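Local coordinates for protein probable thiosulfate sulfurtransferase (Thermus thermophilus, PDB 2EG4) that probably transfers sulfur from thiosulfate to acceptors such as cyanide, as a two-domain member of the rhodanese family, and binds a zinc ion, at residues A[13-18]-A[26-31]; A[117-120]-A[126-129]. All coordinates share one frame; numbering follows the deposited sequence.

Interaction 1 of 2, residues A[13-18]-A[26-31]; sequences RPRPAY and ARHLDL. With SO4 (sulfate ion), chain F.
His28 and Tyr18 form the tight part of this contact. The CB of His28 sits over the centre of the Tyr18 ring, 3.6 Å from its centroid and almost exactly on the ring normal. This is a CH-pi contact. The two rings themselves meet at a slant, with their planes 49° apart. Tyr18 has its ring anti to the backbone N (chi1 175°), which carries the ring across His28 toward Ala26. At the far end of the ring, Tyr18 OH donates a 2.6 Å hydrogen bond to Ala26 O. That carbonyl lies at the ring edge, close to the ring plane. Tyr18 is therefore held by its face and by its hydroxyl, and it also stacks on His22.

The imidazole of His28 is gripped at both nitrogens. His28 NE2 donates to Arg13 O at 2.7 Å, with the acceptor near the ring plane but a bent N-H...O angle of 137°. At the other nitrogen, His28 ND1 makes a straight bond of 2.6 Å to O4 of a sulfate ion. With a donor bond at each nitrogen, the ring is probably protonated and positively charged.

The Arg15 side is more open. Arg15 is partly exposed and meets His28 mainly through the sulfate, which probably comes from the crystallisation liquor. The guanidinium turns its edge to the ion: Arg15 NE binds sulfate O1 at 2.7 Å and Arg15 NH2 binds sulfate O4 at 2.9 Å. Salt bridges to Glu19 and Glu105 help to place it.

Pro14 is the N-cap residue of helix 15-20. That helix links strand 8-11 to the parallel strand 27-28, so the contact packs the helix start against the second strand of a beta-alpha-beta unit in the N-terminal rhodanese-like domain.

Interaction 2 of 2, residues A[117-120]-A[126-129]; sequences LRRD and DEAA
Arg119 and Glu127 meet through the ends of their long side chains, while their CA atoms stay 11.0 Å apart. The two chains run at a slant to each other. The guanidinium and carboxylate planes are turned by 28°, so they are not coplanar. Arg119 NH2 reaches Glu127 OE2 at 2.7 Å, at the edge of the guanidinium. The N-H...O angle is only 128°, so the hydrogen bond within this salt bridge is weak despite its short length. Arg119 gets there by folding: its chain bends at chi2 (-64°) and again at chi3. Glu127 instead stays extended beyond CG.

A water completes the link beside the direct bond. The water oxygen accepts from Arg119 NE at 2.6 Å and lies 2.8 Å from Glu127 OE1, to which it probably donates. One carboxylate oxygen thus takes the direct ion pair and the other meets the water.

Glu127 OE1 also has partners elsewhere: the backbone N of Thr124 and the side chain of Arg212. The carboxylate pairs with two arginines, Arg119 and Arg212, which probably favours its charged form. The link is a surface one, and its pull is probably mainly electrostatic, since the direct hydrogen bond is poorly aligned.

Overall arrangement
From the N terminus, the chain runs through strand 8-11 and enters interaction 1. This contact closes the short connection 19-25, from the end of helix 15-20 to strand 27-28 at the edge of the first parallel sheet. The chain then continues through helix 41-57, strand 64-67, helix 73-84 and strand 89-92. Interaction 2 follows in the second rhodanese-like domain. It closes the short connection 121-125 and joins the segment before helix 125-129 to that helix. The two contacts come in series and neither nest nor cross. The centres of interaction 1 and interaction 2 lie about 28 Å apart, on opposite sides of the chain's centre. Both lie away from the zinc site.

Interaction 1 of 2, residues A[13-18]-A[26-31]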
loop_
_atom_site.group_PDB
_atom_site.type_symbol
_atom_site.label_atom_id
_atom_site.label_comp_id
_atom_site.label_asym_id
_atom_site.label_seq_id
_atom_site.Cartn_x
_atom_site.Cartn_y
_atom_site.Cartn_z
ATOM N N ARG A 13 12.203 -5.731 -2.852
ATOM C CA ARG A 13 13.342 -4.938 -3.292
ATOM C C ARG A 13 13.484 -4.992 -4.807
ATOM O O ARG A 13 12.876 -5.833 -5.472
ATOM C CB ARG A 13 14.632 -5.486 -2.658
ATOM C CG ARG A 13 14.623 -5.418 -1.134
ATOM C CD ARG A 13 15.918 -6.049 -0.578
ATOM N NE ARG A 13 15.975 -7.478 -0.920
ATOM C CZ ARG A 13 17.095 -8.202 -0.941
ATOM N NH1 ARG A 13 18.267 -7.637 -0.645
ATOM N NH2 ARG A 13 17.053 -9.486 -1.270
ATOM N N PRO A 14 14.285 -4.080 -5.376
ATOM C CA PRO A 14 14.489 -4.088 -6.826
ATOM C C PRO A 14 15.110 -5.444 -7.216
ATOM O O PRO A 14 15.831 -6.084 -6.420
ATOM C CB PRO A 14 15.450 -2.920 -7.043
ATOM C CG PRO A 14 15.056 -1.960 -5.961
ATOM C CD PRO A 14 14.875 -2.878 -4.756
ATOM N N ARG A 15 14.845 -5.891 -8.437
ATOM C CA ARG A 15 15.350 -7.182 -8.876
ATOM C C ARG A 15 16.853 -7.401 -8.689
ATOM O O ARG A 15 17.263 -8.491 -8.311
ATOM C CB ARG A 15 14.939 -7.448 -10.339
ATOM C CG ARG A 15 15.425 -8.791 -10.892
ATOM C CD ARG A 15 14.542 -9.273 -12.054
ATOM N NE ARG A 15 13.397 -10.059 -11.591
ATOM C CZ ARG A 15 13.476 -11.308 -11.131
ATOM N NH1 ARG A 15 14.650 -11.925 -11.074
ATOM N NH2 ARG A 15 12.379 -11.939 -10.715
ATOM N N PRO A 16 17.690 -6.388 -8.961
ATOM C CA PRO A 16 19.136 -6.584 -8.781
ATOM C C PRO A 16 19.473 -7.062 -7.370
ATOM O O PRO A 16 20.261 -7.987 -7.178
ATOM C CB PRO A 16 19.709 -5.196 -9.054
ATOM C CG PRO A 16 18.781 -4.653 -10.088
ATOM C CD PRO A 16 17.409 -5.066 -9.553
ATOM N N ALA A 17 18.871 -6.413 -6.384
ATOM C CA ALA A 17 19.103 -6.777 -4.994
ATOM C C ALA A 17 18.592 -8.188 -4.740
ATOM O O ALA A 17 19.244 -8.991 -4.079
ATOM C CB ALA A 17 18.409 -5.789 -4.076
ATOM N N TYR A 18 17.401 -8.484 -5.243
ATOM C CA TYR A 18 16.831 -9.811 -5.083
ATOM C C TYR A 18 17.791 -10.870 -5.664
ATOM O O TYR A 18 18.059 -11.895 -5.039
ATOM C CB TYR A 18 15.502 -9.880 -5.830
ATOM C CG TYR A 18 14.870 -11.253 -5.830
ATOM C CD1 TYR A 18 14.150 -11.719 -4.729
ATOM C CD2 TYR A 18 14.950 -12.072 -6.956
ATOM C CE1 TYR A 18 13.513 -12.965 -4.750
ATOM C CE2 TYR A 18 14.325 -13.330 -6.978
ATOM C CZ TYR A 18 13.613 -13.762 -5.878
ATOM O OH TYR A 18 13.012 -15.009 -5.856
ATOM N N ALA A 26 11.932 -17.170 -1.174
ATOM C CA ALA A 26 11.213 -15.901 -1.340
ATOM C C ALA A 26 10.929 -15.561 -2.792
ATOM O O ALA A 26 11.764 -15.748 -3.671
ATOM C CB ALA A 26 12.003 -14.766 -0.683
ATOM N N ARG A 27 9.712 -15.079 -3.048
ATOM C CA ARG A 27 9.347 -14.664 -4.395
ATOM C C ARG A 27 9.677 -13.182 -4.517
ATOM O O ARG A 27 9.673 -12.477 -3.517
ATOM C CB ARG A 27 7.833 -14.805 -4.626
ATOM C CG ARG A 27 7.307 -16.209 -4.834
ATOM C CD ARG A 27 7.340 -17.022 -3.577
ATOM N NE ARG A 27 6.372 -18.118 -3.645
ATOM C CZ ARG A 27 6.550 -19.306 -3.084
ATOM N NH1 ARG A 27 7.672 -19.573 -2.426
ATOM N NH2 ARG A 27 5.584 -20.210 -3.132
ATOM N N HIS A 28 9.941 -12.722 -5.737
ATOM C CA HIS A 28 10.201 -11.309 -5.981
ATOM C C HIS A 28 8.903 -10.674 -6.425
ATOM O O HIS A 28 8.256 -11.176 -7.347
ATOM C CB HIS A 28 11.188 -11.100 -7.112
ATOM C CG HIS A 28 11.424 -9.654 -7.419
ATOM N ND1 HIS A 28 10.983 -9.051 -8.580
ATOM C CD2 HIS A 28 11.982 -8.672 -6.671
ATOM C CE1 HIS A 28 11.266 -7.759 -8.535
ATOM N NE2 HIS A 28 11.870 -7.504 -7.387
ATOM N N LEU A 29 8.524 -9.560 -5.796
ATOM C CA LEU A 29 7.311 -8.847 -6.211
ATOM C C LEU A 29 7.365 -7.372 -5.796
ATOM O O LEU A 29 7.543 -7.075 -4.617
ATOM C CB LEU A 29 6.061 -9.457 -5.582
ATOM C CG LEU A 29 4.757 -8.766 -6.040
ATOM C CD1 LEU A 29 4.538 -8.942 -7.555
ATOM C CD2 LEU A 29 3.588 -9.341 -5.241
ATOM N N ASP A 30 7.204 -6.474 -6.773
ATOM C CA ASP A 30 7.143 -5.026 -6.496
ATOM C C ASP A 30 5.935 -4.467 -7.259
ATOM O O ASP A 30 5.943 -4.394 -8.501
ATOM C CB ASP A 30 8.412 -4.310 -6.943
ATOM C CG ASP A 30 8.346 -2.801 -6.684
ATOM O OD1 ASP A 30 7.225 -2.267 -6.547
ATOM O OD2 ASP A 30 9.398 -2.145 -6.628
ATOM N N LEU A 31 4.870 -4.119 -6.532
ATOM C CA LEU A 31 3.665 -3.604 -7.172
ATOM C C LEU A 31 3.538 -2.088 -7.167
ATOM O O LEU A 31 2.421 -1.572 -7.112
ATOM C CB LEU A 31 2.414 -4.217 -6.532
ATOM C CG LEU A 31 2.276 -5.717 -6.778
ATOM C CD1 LEU A 31 1.068 -6.298 -6.051
ATOM C CD2 LEU A 31 2.219 -5.946 -8.307
HETATM S S SO4 F . 9.888 -9.454 -11.769
HETATM O O1 SO4 F . 11.118 -8.605 -11.892
HETATM O O2 SO4 F . 8.683 -8.572 -11.618
HETATM O O3 SO4 F . 9.740 -10.296 -13.001
HETATM O O4 SO4 F . 10.009 -10.342 -10.566
#

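Interaction 2 of 2, residues A[117-120]-A[126-129]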
loop_
_atom_site.group_PDB
_atom_site.type_symbol
_atom_site.label_atom_id
_atom_site.label_comp_id
_atom_site.label_asym_id
_atom_site.label_seq_id
_atom_site.Cartn_x
_atom_site.Cartn_y
_atom_site.Cartn_z
ATOM N N LEU A 117 -11.612 -9.576 -2.289
ATOM C CA LEU A 117 -11.353 -8.192 -1.895
ATOM C C LEU A 117 -11.766 -7.778 -0.506
ATOM O O LEU A 117 -12.904 -7.979 -0.083
ATOM C CB LEU A 117 -12.001 -7.199 -2.858
ATOM C CG LEU A 117 -11.388 -6.911 -4.225
ATOM C CD1 LEU A 117 -11.993 -5.602 -4.741
ATOM C CD2 LEU A 117 -9.871 -6.778 -4.141
ATOM N N ARG A 118 -10.836 -7.144 0.188
ATOM C CA ARG A 118 -11.104 -6.637 1.519
ATOM C C ARG A 118 -11.509 -5.179 1.305
ATOM O O ARG A 118 -10.706 -4.275 1.500
ATOM C CB ARG A 118 -9.832 -6.735 2.363
ATOM C CG ARG A 118 -10.090 -7.104 3.803
ATOM C CD ARG A 118 -8.798 -7.307 4.575
ATOM N NE ARG A 118 -8.023 -8.448 4.100
ATOM C CZ ARG A 118 -7.336 -9.257 4.900
ATOM N NH1 ARG A 118 -7.336 -9.043 6.211
ATOM N NH2 ARG A 118 -6.657 -10.279 4.398
ATOM N N ARG A 119 -12.759 -4.943 0.885
ATOM C CA ARG A 119 -13.216 -3.584 0.618
ATOM C C ARG A 119 -13.015 -2.661 1.801
ATOM O O ARG A 119 -12.856 -1.454 1.628
ATOM C CB ARG A 119 -14.703 -3.557 0.213
ATOM C CG ARG A 119 -14.975 -3.892 -1.247
ATOM C CD ARG A 119 -14.367 -2.856 -2.197
ATOM N NE ARG A 119 -14.986 -1.533 -2.079
ATOM C CZ ARG A 119 -16.212 -1.228 -2.495
ATOM N NH1 ARG A 119 -16.976 -2.148 -3.069
ATOM N NH2 ARG A 119 -16.679 0.003 -2.330
ATOM N N ASP A 120 -13.019 -3.230 3.003
ATOM C CA ASP A 120 -12.844 -2.425 4.209
ATOM C C ASP A 120 -11.486 -1.721 4.284
ATOM O O ASP A 120 -11.329 -0.710 4.977
ATOM C CB ASP A 120 -13.077 -3.280 5.476
ATOM C CG ASP A 120 -12.304 -4.590 5.474
ATOM O OD1 ASP A 120 -12.577 -5.445 4.597
ATOM O OD2 ASP A 120 -11.431 -4.780 6.356
ATOM N N ASP A 126 -15.293 7.760 -4.855
ATOM C CA ASP A 126 -16.568 8.164 -4.269
ATOM C C ASP A 126 -16.553 8.117 -2.748
ATOM O O ASP A 126 -17.117 8.995 -2.073
ATOM C CB ASP A 126 -17.678 7.278 -4.810
ATOM C CG ASP A 126 -18.298 7.854 -6.046
ATOM O OD1 ASP A 126 -19.376 8.478 -5.916
ATOM O OD2 ASP A 126 -17.691 7.712 -7.131
ATOM N N GLU A 127 -15.898 7.102 -2.195
ATOM C CA GLU A 127 -15.834 6.971 -0.749
ATOM C C GLU A 127 -14.905 8.040 -0.182
ATOM O O GLU A 127 -15.178 8.612 0.870
ATOM C CB GLU A 127 -15.361 5.567 -0.362
ATOM C CG GLU A 127 -16.415 4.502 -0.688
ATOM C CD GLU A 127 -15.856 3.092 -0.734
ATOM O OE1 GLU A 127 -14.615 2.941 -0.799
ATOM O OE2 GLU A 127 -16.662 2.144 -0.729
ATOM N N ALA A 128 -13.822 8.330 -0.893
ATOM C CA ALA A 128 -12.891 9.352 -0.427
ATOM C C ALA A 128 -13.577 10.716 -0.418
ATOM O O ALA A 128 -13.410 11.492 0.531
ATOM C CB ALA A 128 -11.651 9.392 -1.320
ATOM N N ALA A 129 -14.357 10.987 -1.465
ATOM C CA ALA A 129 -15.070 12.255 -1.620
ATOM C C ALA A 129 -16.042 12.546 -0.484
ATOM O O ALA A 129 -16.352 13.703 -0.202
ATOM C CB ALA A 129 -15.835 12.247 -2.926
HETATM O O HOH W 1 -13.938 0.247 -0.553
#